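PDB 4RU0: putative branched-chain amino acid ABC transporter, periplasmic branched-chain amino acid-binding protein from Pseudomonas protegens Pf-5, which probably binds a branched-chain amino acid or related small solute in the periplasm and delivers it to an ABC transporter for uptake. Local coordinates for residues Phe175-Asp189 with Tyr207-Pro219. Sequence-based numbering, arbitrary orientation.
Sequences FDRLKGKKIATLYHD and YGFENIQIPVADP
Where helix 197-207 ends, before the strands begin, Phe-175 and Tyr-207 form an offset stack, centroids 4.7 Å apart and planes inclined by 26°, with CD1 of Phe-175 over one face of the tyrosine toward its rim. Strands 182-188 and 210-216 that follow are a parallel pair joined through helices 191-194 and 197-207, a beta-alpha-beta crossover in the periplasmic-binding-protein fold. On Phe-209, one face receives the CD1 methyl of Ile-183 in a CH-pi contact, 3.8 Å from the ring centroid. CA of Pro-215 lies over one face of the Tyr-187 ring, and the tyrosine OH reaches Pro-215 CB at 3.5 Å. CG of Tyr-187 sits between its own backbone N and carbonyl carbon (chi1 66°), which carries the ring across to the neighbouring strand. A serine here would probably leave Pro-215 without the ring against it and open a gap between the two side chains.

Strand 210-216 is an edge strand of the sheet; strand 182-188 has 237-241 as its neighbour on the side away from 210-216. A ladder of eight backbone hydrogen bonds runs from Glu-210 N-Lys-181 O to Asp-189 N-Val-216 O. Leu-186 CD1 packs on Val-216 CG2 (3.5 Å) on the face toward helix 224-233. Opposite, beneath helix 197-207, Gln-213 OE1 lies 3.3 Å from Thr-185 CB. Lys-182 and Glu-210 run side by side, joined through a water, while the lysine NZ also bonds Gln-233 O.

The far end approaches the bound pentaoxaheptadecane: His-188, its ND1 bonded to Ser-190, gives NE2-H to the anti lone pair of Asp-218 OD1 at 2.6 Å, nearly in the imidazole plane.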
loop_
_atom_site.group_PDB
_atom_site.type_symbol
_atom_site.label_atom_id
_atom_site.label_comp_id
_atom_site.label_asym_id
_atom_site.label_seq_id
_atom_site.Cartn_x
_atom_site.Cartn_y
_atom_site.Cartn_z
ATOM N N PHE A 175 11.816 22.904 -6.976
ATOM C CA PHE A 175 12.855 21.914 -7.234
ATOM C C PHE A 175 14.251 22.535 -7.292
ATOM O O PHE A 175 15.249 21.857 -7.049
ATOM C CB PHE A 175 12.548 21.163 -8.530
ATOM C CG PHE A 175 11.414 20.177 -8.401
ATOM C CD1 PHE A 175 11.636 18.919 -7.868
ATOM C CD2 PHE A 175 10.134 20.509 -8.809
ATOM C CE1 PHE A 175 10.602 18.007 -7.743
ATOM C CE2 PHE A 175 9.094 19.603 -8.690
ATOM C CZ PHE A 175 9.329 18.343 -8.159
ATOM N N ASP A 176 14.313 23.827 -7.607
ATOM C CA ASP A 176 15.577 24.561 -7.627
ATOM C C ASP A 176 16.216 24.595 -6.247
ATOM O O ASP A 176 17.439 24.556 -6.116
ATOM C CB ASP A 176 15.361 25.991 -8.127
ATOM C CG ASP A 176 14.904 26.039 -9.568
ATOM O OD1 ASP A 176 15.318 25.156 -10.348
ATOM O OD2 ASP A 176 14.131 26.956 -9.918
ATOM N N ARG A 177 15.369 24.668 -5.226
ATOM C CA ARG A 177 15.808 24.751 -3.837
ATOM C C ARG A 177 16.366 23.441 -3.275
ATOM O O ARG A 177 16.895 23.429 -2.173
ATOM C CB ARG A 177 14.645 25.212 -2.964
ATOM C CG ARG A 177 14.028 26.516 -3.415
ATOM C CD ARG A 177 14.922 27.690 -3.066
ATOM N NE ARG A 177 14.564 28.876 -3.838
ATOM C CZ ARG A 177 15.057 29.150 -5.043
ATOM N NH1 ARG A 177 15.932 28.322 -5.609
ATOM N NH2 ARG A 177 14.679 30.248 -5.685
ATOM N N LEU A 178 16.232 22.339 -4.011
ATOM C CA LEU A 178 16.750 21.056 -3.538
ATOM C C LEU A 178 18.271 21.024 -3.632
ATOM O O LEU A 178 18.941 20.373 -2.823
ATOM C CB LEU A 178 16.150 19.891 -4.326
ATOM C CG LEU A 178 14.662 19.614 -4.114
ATOM C CD1 LEU A 178 14.215 18.480 -5.010
ATOM C CD2 LEU A 178 14.361 19.305 -2.656
ATOM N N LYS A 179 18.807 21.716 -4.632
ATOM C CA LYS A 179 20.248 21.888 -4.744
ATOM C C LYS A 179 20.764 22.504 -3.452
ATOM O O LYS A 179 20.263 23.538 -3.010
ATOM C CB LYS A 179 20.598 22.773 -5.945
ATOM C CG LYS A 179 22.029 22.621 -6.424
ATOM C CD LYS A 179 22.269 23.366 -7.725
ATOM C CE LYS A 179 23.651 23.056 -8.281
ATOM N NZ LYS A 179 24.720 23.338 -7.283
ATOM N N GLY A 180 21.740 21.857 -2.828
ATOM C CA GLY A 180 22.271 22.359 -1.572
ATOM C C GLY A 180 21.561 21.851 -0.323
ATOM O O GLY A 180 21.855 22.292 0.791
ATOM N N LYS A 181 20.622 20.926 -0.502
ATOM C CA LYS A 181 19.913 20.339 0.625
ATOM C C LYS A 181 20.435 18.943 0.923
ATOM O O LYS A 181 20.989 18.280 0.048
ATOM C CB LYS A 181 18.411 20.291 0.345
ATOM C CG LYS A 181 17.764 21.656 0.269
ATOM C CD LYS A 181 17.777 22.343 1.620
ATOM C CE LYS A 181 17.643 23.859 1.479
ATOM N NZ LYS A 181 16.374 24.259 0.820
ATOM N N LYS A 182 20.262 18.503 2.164
ATOM C CA LYS A 182 20.615 17.139 2.536
ATOM C C LYS A 182 19.365 16.359 2.898
ATOM O O LYS A 182 18.527 16.828 3.676
ATOM C CB LYS A 182 21.595 17.114 3.710
ATOM C CG LYS A 182 22.976 17.664 3.406
ATOM C CD LYS A 182 23.871 17.525 4.621
ATOM C CE LYS A 182 25.110 18.390 4.509
ATOM N NZ LYS A 182 25.927 18.302 5.757
ATOM N N ILE A 183 19.241 15.169 2.326
ATOM C CA ILE A 183 18.139 14.289 2.641
ATOM C C ILE A 183 18.696 12.939 3.056
ATOM O O ILE A 183 19.331 12.254 2.259
ATOM C CB ILE A 183 17.185 14.129 1.446
ATOM C CG1 ILE A 183 16.615 15.487 1.047
ATOM C CG2 ILE A 183 16.064 13.135 1.778
ATOM C CD1 ILE A 183 15.697 15.437 -0.149
ATOM N N ALA A 184 18.476 12.569 4.314
ATOM C CA ALA A 184 18.978 11.299 4.823
ATOM C C ALA A 184 17.869 10.253 4.833
ATOM O O ALA A 184 16.762 10.510 5.307
ATOM C CB ALA A 184 19.568 11.472 6.223
ATOM N N THR A 185 18.176 9.074 4.307
ATOM C CA THR A 185 17.240 7.968 4.365
ATOM C C THR A 185 17.733 6.951 5.387
ATOM O O THR A 185 18.808 6.354 5.230
ATOM C CB THR A 185 17.049 7.296 2.982
ATOM O OG1 THR A 185 16.482 8.238 2.067
ATOM C CG2 THR A 185 16.118 6.096 3.092
ATOM N N LEU A 186 16.951 6.792 6.449
ATOM C CA LEU A 186 17.216 5.807 7.486
ATOM C C LEU A 186 16.361 4.566 7.233
ATOM O O LEU A 186 15.146 4.594 7.447
ATOM C CB LEU A 186 16.912 6.391 8.864
ATOM C CG LEU A 186 17.346 5.542 10.065
ATOM C CD1 LEU A 186 18.852 5.396 10.062
ATOM C CD2 LEU A 186 16.875 6.169 11.361
ATOM N N TYR A 187 16.979 3.487 6.761
ATOM C CA TYR A 187 16.195 2.341 6.298
ATOM C C TYR A 187 16.547 1.033 6.994
ATOM O O TYR A 187 17.721 0.726 7.234
ATOM C CB TYR A 187 16.345 2.160 4.780
ATOM C CG TYR A 187 17.733 1.770 4.314
ATOM C CD1 TYR A 187 18.097 0.430 4.193
ATOM C CD2 TYR A 187 18.680 2.738 3.992
ATOM C CE1 TYR A 187 19.365 0.067 3.774
ATOM C CE2 TYR A 187 19.956 2.383 3.567
ATOM C CZ TYR A 187 20.291 1.047 3.461
ATOM O OH TYR A 187 21.547 0.683 3.039
ATOM N N HIS A 188 15.503 0.278 7.316
ATOM C CA HIS A 188 15.625 -1.094 7.777
ATOM C C HIS A 188 16.446 -1.862 6.762
ATOM O O HIS A 188 16.134 -1.849 5.577
ATOM C CB HIS A 188 14.237 -1.713 7.952
ATOM C CG HIS A 188 14.243 -3.061 8.604
ATOM N ND1 HIS A 188 14.154 -4.232 7.888
ATOM C CD2 HIS A 188 14.307 -3.419 9.909
ATOM C CE1 HIS A 188 14.170 -5.259 8.721
ATOM N NE2 HIS A 188 14.267 -4.789 9.955
ATOM N N ASP A 189 17.519 -2.503 7.208
ATOM C CA ASP A 189 18.388 -3.204 6.271
ATOM C C ASP A 189 17.705 -4.490 5.808
ATOM O O ASP A 189 17.868 -5.553 6.401
ATOM C CB ASP A 189 19.757 -3.494 6.898
ATOM C CG ASP A 189 20.783 -3.958 5.871
ATOM O OD1 ASP A 189 20.744 -3.472 4.716
ATOM O OD2 ASP A 189 21.633 -4.811 6.214
ATOM N N TYR A 207 18.313 16.535 -9.218
ATOM C CA TYR A 207 18.005 17.758 -8.485
ATOM C C TYR A 207 19.146 18.231 -7.590
ATOM O O TYR A 207 19.108 19.342 -7.057
ATOM C CB TYR A 207 16.729 17.557 -7.668
ATOM C CG TYR A 207 15.519 17.323 -8.542
ATOM C CD1 TYR A 207 15.086 18.301 -9.429
ATOM C CD2 TYR A 207 14.821 16.122 -8.495
ATOM C CE1 TYR A 207 13.988 18.093 -10.239
ATOM C CE2 TYR A 207 13.717 15.907 -9.300
ATOM C CZ TYR A 207 13.306 16.897 -10.170
ATOM O OH TYR A 207 12.212 16.688 -10.975
ATOM N N GLY A 208 20.162 17.391 -7.431
ATOM C CA GLY A 208 21.388 17.810 -6.778
ATOM C C GLY A 208 21.370 17.919 -5.264
ATOM O O GLY A 208 22.211 18.610 -4.692
ATOM N N PHE A 209 20.429 17.252 -4.601
ATOM C CA PHE A 209 20.476 17.212 -3.142
ATOM C C PHE A 209 21.428 16.098 -2.701
ATOM O O PHE A 209 21.632 15.125 -3.411
ATOM C CB PHE A 209 19.077 17.023 -2.530
ATOM C CG PHE A 209 18.403 15.730 -2.905
ATOM C CD1 PHE A 209 18.656 14.560 -2.199
ATOM C CD2 PHE A 209 17.483 15.694 -3.942
ATOM C CE1 PHE A 209 18.031 13.375 -2.546
ATOM C CE2 PHE A 209 16.852 14.508 -4.291
ATOM C CZ PHE A 209 17.127 13.349 -3.593
ATOM N N GLU A 210 22.021 16.251 -1.529
ATOM C CA GLU A 210 22.911 15.228 -1.009
ATOM C C GLU A 210 22.097 14.010 -0.570
ATOM O O GLU A 210 21.213 14.106 0.276
ATOM C CB GLU A 210 23.745 15.778 0.148
ATOM C CG GLU A 210 24.917 14.897 0.530
ATOM C CD GLU A 210 25.800 15.530 1.590
ATOM O OE1 GLU A 210 25.952 16.774 1.582
ATOM O OE2 GLU A 210 26.346 14.782 2.428
ATOM N N ASN A 211 22.397 12.866 -1.168
ATOM C CA ASN A 211 21.680 11.621 -0.900
ATOM C C ASN A 211 22.392 10.773 0.154
ATOM O O ASN A 211 23.327 10.042 -0.152
ATOM C CB ASN A 211 21.523 10.833 -2.203
ATOM C CG ASN A 211 20.870 9.480 -2.004
ATOM O OD1 ASN A 211 20.120 9.263 -1.046
ATOM N ND2 ASN A 211 21.148 8.561 -2.920
ATOM N N ILE A 212 21.951 10.886 1.400
ATOM C CA ILE A 212 22.574 10.161 2.500
ATOM C C ILE A 212 21.782 8.893 2.811
ATOM O O ILE A 212 20.605 8.957 3.159
ATOM C CB ILE A 212 22.671 11.042 3.769
ATOM C CG1 ILE A 212 23.462 12.322 3.475
ATOM C CG2 ILE A 212 23.306 10.273 4.923
ATOM C CD1 ILE A 212 23.499 13.291 4.636
ATOM N N GLN A 213 22.434 7.743 2.682
ATOM C CA GLN A 213 21.792 6.449 2.903
ATOM C C GLN A 213 22.323 5.759 4.161
ATOM O O GLN A 213 23.503 5.421 4.243
ATOM C CB GLN A 213 21.991 5.546 1.680
ATOM C CG GLN A 213 21.244 6.011 0.428
ATOM C CD GLN A 213 19.728 5.966 0.591
ATOM O OE1 GLN A 213 19.200 5.281 1.466
ATOM N NE2 GLN A 213 19.023 6.702 -0.260
ATOM N N ILE A 214 21.453 5.549 5.142
ATOM C CA ILE A 214 21.890 5.012 6.433
ATOM C C ILE A 214 21.114 3.753 6.828
ATOM O O ILE A 214 19.936 3.827 7.183
ATOM C CB ILE A 214 21.736 6.059 7.550
ATOM C CG1 ILE A 214 22.478 7.352 7.187
ATOM C CG2 ILE A 214 22.245 5.510 8.855
ATOM C CD1 ILE A 214 22.156 8.518 8.110
ATOM N N PRO A 215 21.772 2.588 6.755
ATOM C CA PRO A 215 21.130 1.307 7.089
ATOM C C PRO A 215 20.960 1.080 8.589
ATOM O O PRO A 215 21.766 1.560 9.387
ATOM C CB PRO A 215 22.089 0.271 6.499
ATOM C CG PRO A 215 23.412 0.949 6.488
ATOM C CD PRO A 215 23.130 2.405 6.214
ATOM N N VAL A 216 19.901 0.366 8.959
ATOM C CA VAL A 216 19.702 -0.068 10.336
ATOM C C VAL A 216 19.534 -1.578 10.368
ATOM O O VAL A 216 18.570 -2.116 9.816
ATOM C CB VAL A 216 18.471 0.579 10.986
ATOM C CG1 VAL A 216 18.190 -0.077 12.330
ATOM C CG2 VAL A 216 18.688 2.061 11.168
ATOM N N ALA A 217 20.475 -2.258 11.013
ATOM C CA ALA A 217 20.474 -3.716 11.064
ATOM C C ALA A 217 19.333 -4.235 11.926
ATOM O O ALA A 217 18.951 -3.603 12.914
ATOM C CB ALA A 217 21.814 -4.231 11.590
ATOM N N ASP A 218 18.787 -5.385 11.545
ATOM C CA ASP A 218 17.762 -6.053 12.339
ATOM C C ASP A 218 18.356 -6.477 13.682
ATOM O O ASP A 218 19.499 -6.919 13.736
ATOM C CB ASP A 218 17.205 -7.259 11.578
ATOM C CG ASP A 218 15.764 -7.560 11.935
ATOM O OD1 ASP A 218 14.881 -6.758 11.559
ATOM O OD2 ASP A 218 15.511 -8.596 12.591
ATOM N N PRO A 219 17.587 -6.343 14.773
ATOM C CA PRO A 219 16.192 -5.886 14.842
ATOM C C PRO A 219 16.034 -4.365 14.864
ATOM O O PRO A 219 14.931 -3.863 14.644
ATOM C CB PRO A 219 15.704 -6.493 16.156
ATOM C CG PRO A 219 16.930 -6.485 17.024
ATOM C CD PRO A 219 18.103 -6.731 16.100
HETATM O O HOH W 1 17.556 21.199 -7.522
HETATM O O HOH W 2 27.011 15.713 5.078
HETATM O O HOH W 3 18.163 10.118 1.060
#